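Side-chain contacts in thioesterase (Pseudomonas aeruginosa, PDB 2O5U), which probably hydrolyses the thioester bond of fatty acyl-CoA substrates, as a hot-dog-fold member of the 4-hydroxybenzoyl-CoA thioesterase family: residues Thr43-Tyr48 and Phe117-Val122; Ala75-Pro80 and Leu101-Glu106. All blocks are in the same frame, centred on the assembly; numbering follows the deposited sequence.

Contact 1: residues Thr43-Tyr48 and Phe117-Val122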
loop_
_atom_site.group_PDB
_atom_site.type_symbol
_atom_site.label_atom_id
_atom_site.label_comp_id
_atom_site.label_asym_id
_atom_site.label_seq_id
_atom_site.Cartn_x
_atom_site.Cartn_y
_atom_site.Cartn_z
ATOM N N THR A 43 1.967 -7.604 -10.408
ATOM C CA THR A 43 3.327 -8.084 -10.213
ATOM C C THR A 43 3.664 -9.294 -11.054
ATOM O O THR A 43 4.681 -9.297 -11.726
ATOM C CB THR A 43 3.614 -8.334 -8.693
ATOM O OG1 THR A 43 3.410 -7.082 -8.057
ATOM C CG2 THR A 43 5.061 -8.842 -8.464
ATOM N N ALA A 44 2.811 -10.313 -11.007
ATOM C CA ALA A 44 3.039 -11.574 -11.719
ATOM C C ALA A 44 3.140 -11.288 -13.223
ATOM O O ALA A 44 4.037 -11.820 -13.912
ATOM C CB ALA A 44 1.850 -12.530 -11.456
ATOM N N VAL A 45 2.205 -10.497 -13.730
ATOM C CA VAL A 45 2.160 -10.215 -15.185
ATOM C C VAL A 45 3.383 -9.389 -15.592
ATOM O O VAL A 45 4.107 -9.730 -16.521
ATOM C CB VAL A 45 0.834 -9.530 -15.617
ATOM C CG1 VAL A 45 0.936 -8.970 -17.064
ATOM C CG2 VAL A 45 -0.325 -10.508 -15.586
ATOM N N ASN A 46 3.641 -8.306 -14.878
ATOM C CA ASN A 46 4.777 -7.448 -15.334
ATOM C C ASN A 46 6.171 -8.030 -15.148
ATOM O O ASN A 46 7.088 -7.774 -15.953
ATOM C CB ASN A 46 4.607 -6.060 -14.742
ATOM C CG ASN A 46 3.510 -5.317 -15.416
ATOM O OD1 ASN A 46 3.650 -4.924 -16.582
ATOM N ND2 ASN A 46 2.423 -5.073 -14.701
ATOM N N THR A 47 6.322 -8.838 -14.105
ATOM C CA THR A 47 7.559 -9.603 -13.900
ATOM C C THR A 47 7.883 -10.445 -15.151
ATOM O O THR A 47 8.994 -10.355 -15.707
ATOM C CB THR A 47 7.467 -10.459 -12.600
ATOM O OG1 THR A 47 7.238 -9.584 -11.480
ATOM C CG2 THR A 47 8.772 -11.268 -12.366
ATOM N N TYR A 48 6.882 -11.199 -15.604
ATOM C CA TYR A 48 6.963 -11.972 -16.837
ATOM C C TYR A 48 7.296 -11.124 -18.098
ATOM O O TYR A 48 8.258 -11.450 -18.816
ATOM C CB TYR A 48 5.688 -12.753 -17.056
ATOM C CG TYR A 48 5.806 -13.696 -18.222
ATOM C CD1 TYR A 48 6.419 -14.947 -18.077
ATOM C CD2 TYR A 48 5.293 -13.328 -19.474
ATOM C CE1 TYR A 48 6.532 -15.813 -19.171
ATOM C CE2 TYR A 48 5.399 -14.158 -20.562
ATOM C CZ TYR A 48 6.011 -15.406 -20.410
ATOM O OH TYR A 48 6.092 -16.196 -21.551
ATOM N N PHE A 117 -7.388 -9.790 -15.870
ATOM C CA PHE A 117 -7.351 -8.403 -16.245
ATOM C C PHE A 117 -6.900 -8.241 -17.679
ATOM O O PHE A 117 -6.290 -9.156 -18.225
ATOM C CB PHE A 117 -6.545 -7.544 -15.240
ATOM C CG PHE A 117 -5.053 -7.561 -15.404
ATOM C CD1 PHE A 117 -4.417 -6.637 -16.274
ATOM C CD2 PHE A 117 -4.262 -8.459 -14.664
ATOM C CE1 PHE A 117 -2.998 -6.590 -16.397
ATOM C CE2 PHE A 117 -2.868 -8.436 -14.770
ATOM C CZ PHE A 117 -2.215 -7.484 -15.657
ATOM N N VAL A 118 -7.231 -7.090 -18.253
ATOM C CA VAL A 118 -6.918 -6.742 -19.639
ATOM C C VAL A 118 -5.928 -5.571 -19.688
ATOM O O VAL A 118 -6.169 -4.484 -19.128
ATOM C CB VAL A 118 -8.180 -6.421 -20.491
ATOM C CG1 VAL A 118 -7.820 -6.011 -21.956
ATOM C CG2 VAL A 118 -9.175 -7.561 -20.458
ATOM N N HIS A 119 -4.830 -5.808 -20.387
ATOM C CA HIS A 119 -3.957 -4.762 -20.891
ATOM C C HIS A 119 -4.390 -4.330 -22.292
ATOM O O HIS A 119 -4.698 -5.192 -23.165
ATOM C CB HIS A 119 -2.490 -5.246 -20.991
ATOM C CG HIS A 119 -1.660 -5.005 -19.763
ATOM N ND1 HIS A 119 -0.516 -5.731 -19.491
ATOM C CD2 HIS A 119 -1.763 -4.076 -18.775
ATOM C CE1 HIS A 119 0.030 -5.283 -18.371
ATOM N NE2 HIS A 119 -0.708 -4.281 -17.917
ATOM N N VAL A 120 -4.363 -3.012 -22.506
ATOM C CA VAL A 120 -4.270 -2.433 -23.880
ATOM C C VAL A 120 -2.949 -1.673 -23.923
ATOM O O VAL A 120 -2.593 -0.933 -22.990
ATOM C CB VAL A 120 -5.423 -1.432 -24.221
ATOM C CG1 VAL A 120 -5.229 -0.855 -25.653
ATOM C CG2 VAL A 120 -6.799 -2.120 -24.140
ATOM N N PHE A 121 -2.229 -1.847 -25.018
ATOM C CA PHE A 121 -0.937 -1.280 -25.196
ATOM C C PHE A 121 -1.051 0.046 -25.977
ATOM O O PHE A 121 -1.725 0.136 -27.015
ATOM C CB PHE A 121 0.055 -2.311 -25.786
ATOM C CG PHE A 121 0.521 -3.300 -24.761
ATOM C CD1 PHE A 121 -0.211 -4.479 -24.519
ATOM C CD2 PHE A 121 1.587 -2.981 -23.910
ATOM C CE1 PHE A 121 0.187 -5.400 -23.505
ATOM C CE2 PHE A 121 1.988 -3.887 -22.887
ATOM C CZ PHE A 121 1.278 -5.098 -22.681
ATOM N N VAL A 122 -0.406 1.063 -25.436
ATOM C CA VAL A 122 -0.534 2.371 -26.007
ATOM C C VAL A 122 0.806 3.063 -26.113
ATOM O O VAL A 122 1.753 2.757 -25.348
ATOM C CB VAL A 122 -1.505 3.315 -25.170
ATOM C CG1 VAL A 122 -2.946 2.817 -25.165
ATOM C CG2 VAL A 122 -0.973 3.615 -23.797
HETATM O O HOH W 1 0.056 -3.335 -15.407
#
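With chi1 at 168°, Val45 sends CG1 trans to its own N and sets CG2 beside that N, which turns CG2 to Phe117 CE2 and CG1 toward both Phe117 CZ and His119 CE1; Phe117, its CG lodged between N and the carbonyl carbon (chi1 81°), meets them from the opposite direction. Val45 CG2 lies 3.4 Å from Phe117 CE2, a snug apolar contact made obliquely to the ring, while Val45 CB stands 3.7 Å from Phe117 CZ. The other methyl, CG1, reaches His119 CE1 at 4.0 Å.

Along the strand, Phe117 CE1 sits 3.6 Å above the plane of the His119 imidazole and over its centre, covering one face. At the rim of that imidazole, near its plane, Asn46 OD1 comes to 4.1 Å from CE1, a distance of packing. The polar link is indirect: one water takes a hydrogen bond from Asn46 ND2 (3.0 Å) and pairs in the ring plane with His119 NE2 (2.8 Å). Asn46 ND2 also bonds to Asp42 O and His119 ND1 to Tyr99 OH, so both imidazole nitrogens have partners and the ring's rotation is defined.

All four touching residues are buried. The segment axes approach to 11.5 Å at 40°, helix 34-53 packing on the antiparallel sheet in the manner of the hot-dog fold: Val45 also packs on Leu87 of strand 83-92, while Asn46 packs on Trp23 of the second subunit.

Contact 2: residues Ala75-Pro80 and Leu101-Glu106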
loop_
_atom_site.group_PDB
_atom_site.type_symbol
_atom_site.label_atom_id
_atom_site.label_comp_id
_atom_site.label_asym_id
_atom_site.label_seq_id
_atom_site.Cartn_x
_atom_site.Cartn_y
_atom_site.Cartn_z
ATOM N N ALA A 75 -10.978 -18.570 -0.645
ATOM C CA ALA A 75 -10.542 -18.823 0.709
ATOM C C ALA A 75 -9.379 -17.919 1.104
ATOM O O ALA A 75 -8.501 -17.691 0.277
ATOM C CB ALA A 75 -10.104 -20.323 0.855
ATOM N N PRO A 76 -9.288 -17.508 2.376
ATOM C CA PRO A 76 -8.205 -16.561 2.765
ATOM C C PRO A 76 -6.787 -17.142 2.821
ATOM O O PRO A 76 -6.594 -18.351 3.003
ATOM C CB PRO A 76 -8.657 -16.057 4.147
ATOM C CG PRO A 76 -9.532 -17.068 4.705
ATOM C CD PRO A 76 -10.215 -17.773 3.496
ATOM N N VAL A 77 -5.804 -16.277 2.667
ATOM C CA VAL A 77 -4.453 -16.587 3.075
ATOM C C VAL A 77 -3.996 -15.444 3.979
ATOM O O VAL A 77 -4.681 -14.465 4.115
ATOM C CB VAL A 77 -3.464 -16.734 1.842
ATOM C CG1 VAL A 77 -3.926 -17.817 0.895
ATOM C CG2 VAL A 77 -3.242 -15.400 1.105
ATOM N N ALA A 78 -2.858 -15.593 4.629
ATOM C CA ALA A 78 -2.399 -14.569 5.541
ATOM C C ALA A 78 -0.902 -14.499 5.510
ATOM O O ALA A 78 -0.229 -15.555 5.508
ATOM C CB ALA A 78 -2.925 -14.911 6.994
ATOM N N PHE A 79 -0.351 -13.289 5.522
ATOM C CA PHE A 79 1.064 -13.113 5.845
ATOM C C PHE A 79 1.298 -13.893 7.171
ATOM O O PHE A 79 0.456 -13.815 8.093
ATOM C CB PHE A 79 1.418 -11.614 6.017
ATOM C CG PHE A 79 2.705 -11.387 6.780
ATOM C CD1 PHE A 79 3.936 -11.357 6.114
ATOM C CD2 PHE A 79 2.707 -11.267 8.167
ATOM C CE1 PHE A 79 5.104 -11.193 6.804
ATOM C CE2 PHE A 79 3.902 -11.092 8.863
ATOM C CZ PHE A 79 5.096 -11.074 8.183
ATOM N N PRO A 80 2.416 -14.645 7.277
ATOM C CA PRO A 80 3.554 -14.766 6.374
ATOM C C PRO A 80 3.516 -16.048 5.505
ATOM O O PRO A 80 4.573 -16.560 5.116
ATOM C CB PRO A 80 4.725 -14.867 7.344
ATOM C CG PRO A 80 4.128 -15.628 8.521
ATOM C CD PRO A 80 2.643 -15.457 8.498
ATOM N N LEU A 101 -5.325 -15.230 -13.872
ATOM C CA LEU A 101 -4.393 -15.444 -12.782
ATOM C C LEU A 101 -5.123 -16.128 -11.610
ATOM O O LEU A 101 -6.334 -15.974 -11.458
ATOM C CB LEU A 101 -3.844 -14.100 -12.288
ATOM C CG LEU A 101 -2.640 -13.568 -13.111
ATOM C CD1 LEU A 101 -2.887 -12.229 -13.653
ATOM C CD2 LEU A 101 -1.378 -13.636 -12.408
ATOM N N ALA A 102 -4.379 -16.874 -10.815
ATOM C CA ALA A 102 -4.917 -17.446 -9.583
ATOM C C ALA A 102 -3.780 -17.432 -8.547
ATOM O O ALA A 102 -2.599 -17.560 -8.902
ATOM C CB ALA A 102 -5.500 -18.871 -9.835
ATOM N N LEU A 103 -4.128 -17.245 -7.270
ATOM C CA LEU A 103 -3.200 -17.343 -6.177
ATOM C C LEU A 103 -3.384 -18.729 -5.569
ATOM O O LEU A 103 -4.525 -19.173 -5.361
ATOM C CB LEU A 103 -3.458 -16.276 -5.104
ATOM C CG LEU A 103 -2.538 -16.283 -3.865
ATOM C CD1 LEU A 103 -2.337 -14.868 -3.309
ATOM C CD2 LEU A 103 -3.014 -17.239 -2.778
ATOM N N PHE A 104 -2.263 -19.347 -5.244
ATOM C CA PHE A 104 -2.163 -20.645 -4.577
ATOM C C PHE A 104 -1.258 -20.568 -3.372
ATOM O O PHE A 104 -0.246 -19.878 -3.401
ATOM C CB PHE A 104 -1.546 -21.693 -5.528
ATOM C CG PHE A 104 -2.320 -21.875 -6.820
ATOM C CD1 PHE A 104 -1.993 -21.137 -7.957
ATOM C CD2 PHE A 104 -3.394 -22.790 -6.874
ATOM C CE1 PHE A 104 -2.746 -21.318 -9.165
ATOM C CE2 PHE A 104 -4.166 -22.948 -8.056
ATOM C CZ PHE A 104 -3.840 -22.208 -9.191
ATOM N N LEU A 105 -1.499 -21.379 -2.346
ATOM C CA LEU A 105 -0.429 -21.517 -1.333
ATOM C C LEU A 105 0.713 -22.254 -2.005
ATOM O O LEU A 105 0.458 -23.117 -2.845
ATOM C CB LEU A 105 -0.908 -22.306 -0.104
ATOM C CG LEU A 105 -1.705 -21.524 0.945
ATOM C CD1 LEU A 105 -2.046 -22.432 2.137
ATOM C CD2 LEU A 105 -0.905 -20.265 1.407
ATOM N N GLU A 106 1.963 -21.914 -1.695
ATOM C CA GLU A 106 3.043 -22.692 -2.282
ATOM C C GLU A 106 2.947 -24.060 -1.618
ATOM O O GLU A 106 2.786 -24.188 -0.377
ATOM C CB GLU A 106 4.440 -22.054 -2.120
ATOM C CG GLU A 106 4.994 -22.136 -0.688
ATOM C CD GLU A 106 6.509 -22.248 -0.615
ATOM O OE1 GLU A 106 7.204 -21.646 -1.468
ATOM O OE2 GLU A 106 6.987 -22.954 0.301
#
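Val77 meets segment 101-106, the end of strand 96-105, through a single methyl, CG1, which touches Leu103 and Leu105. The contact places the loop between strands 62-73 and 83-92, to which 75-80 belongs, against the last residues of a strand in the hot-dog sheet.

Followed in sequence order, Leu103 is the first residue of the segment to reach the loop. Its CG is trans to the backbone N (chi1 179°), which extends the side chain from the sheet, and CD2 comes to 3.8 Å from Val77 CG1, the two side chains crossing at a slant. Val77 and Leu103 both pack on Ile83, and on helix 34-53 Val77 packs on Tyr37 and Leu103 on Phe40; the pair thus shares one apolar cluster.

Phe104, next along, points its CB away from the loop, in keeping with the alternation of a strand. Leu105 brings the strand back to Val77. Its CB leaves to one side of the loop, but chi1 of -82° puts CG beside the backbone N, and the CD2 branch, not the CD1 that extends the chain, comes to 3.9 Å from Val77 CG1, the side chains running past one another in opposite senses.

With 122 Å² buried and a nearest CA pair, Val77 and Leu105, 7.7 Å apart, the segments meet through methyl groups. Val77 also has backbone hydrogen bonding with Val32, whereas its packing on the two leucines is nondirectional, depending on fit and burial and not on bond angles.

Both contacts rest on one antiparallel sheet, through the neighbouring strands 113-123 and 96-105, and their centres are 20 Å apart. Both are buried, contact 1 nearer the chain centre at about 7 Å, against 13 Å for contact 2, where Leu105 is partly exposed. Leu101, in the second segment of contact 2 but not touching its loop, packs on contact 1: its CD2 lies 3.5 Å from Ala44 CB, and its CD1 3.6 Å from Val45 CG2. The chemistry follows position. Between helix and sheet, apolar packing is combined with an imidazole and a water-mediated polar link; between loop 75-80 and the sheet, the contacts are purely aliphatic. Both reach the second subunit, where Thr47 of one chain packs on Phe79 of the other.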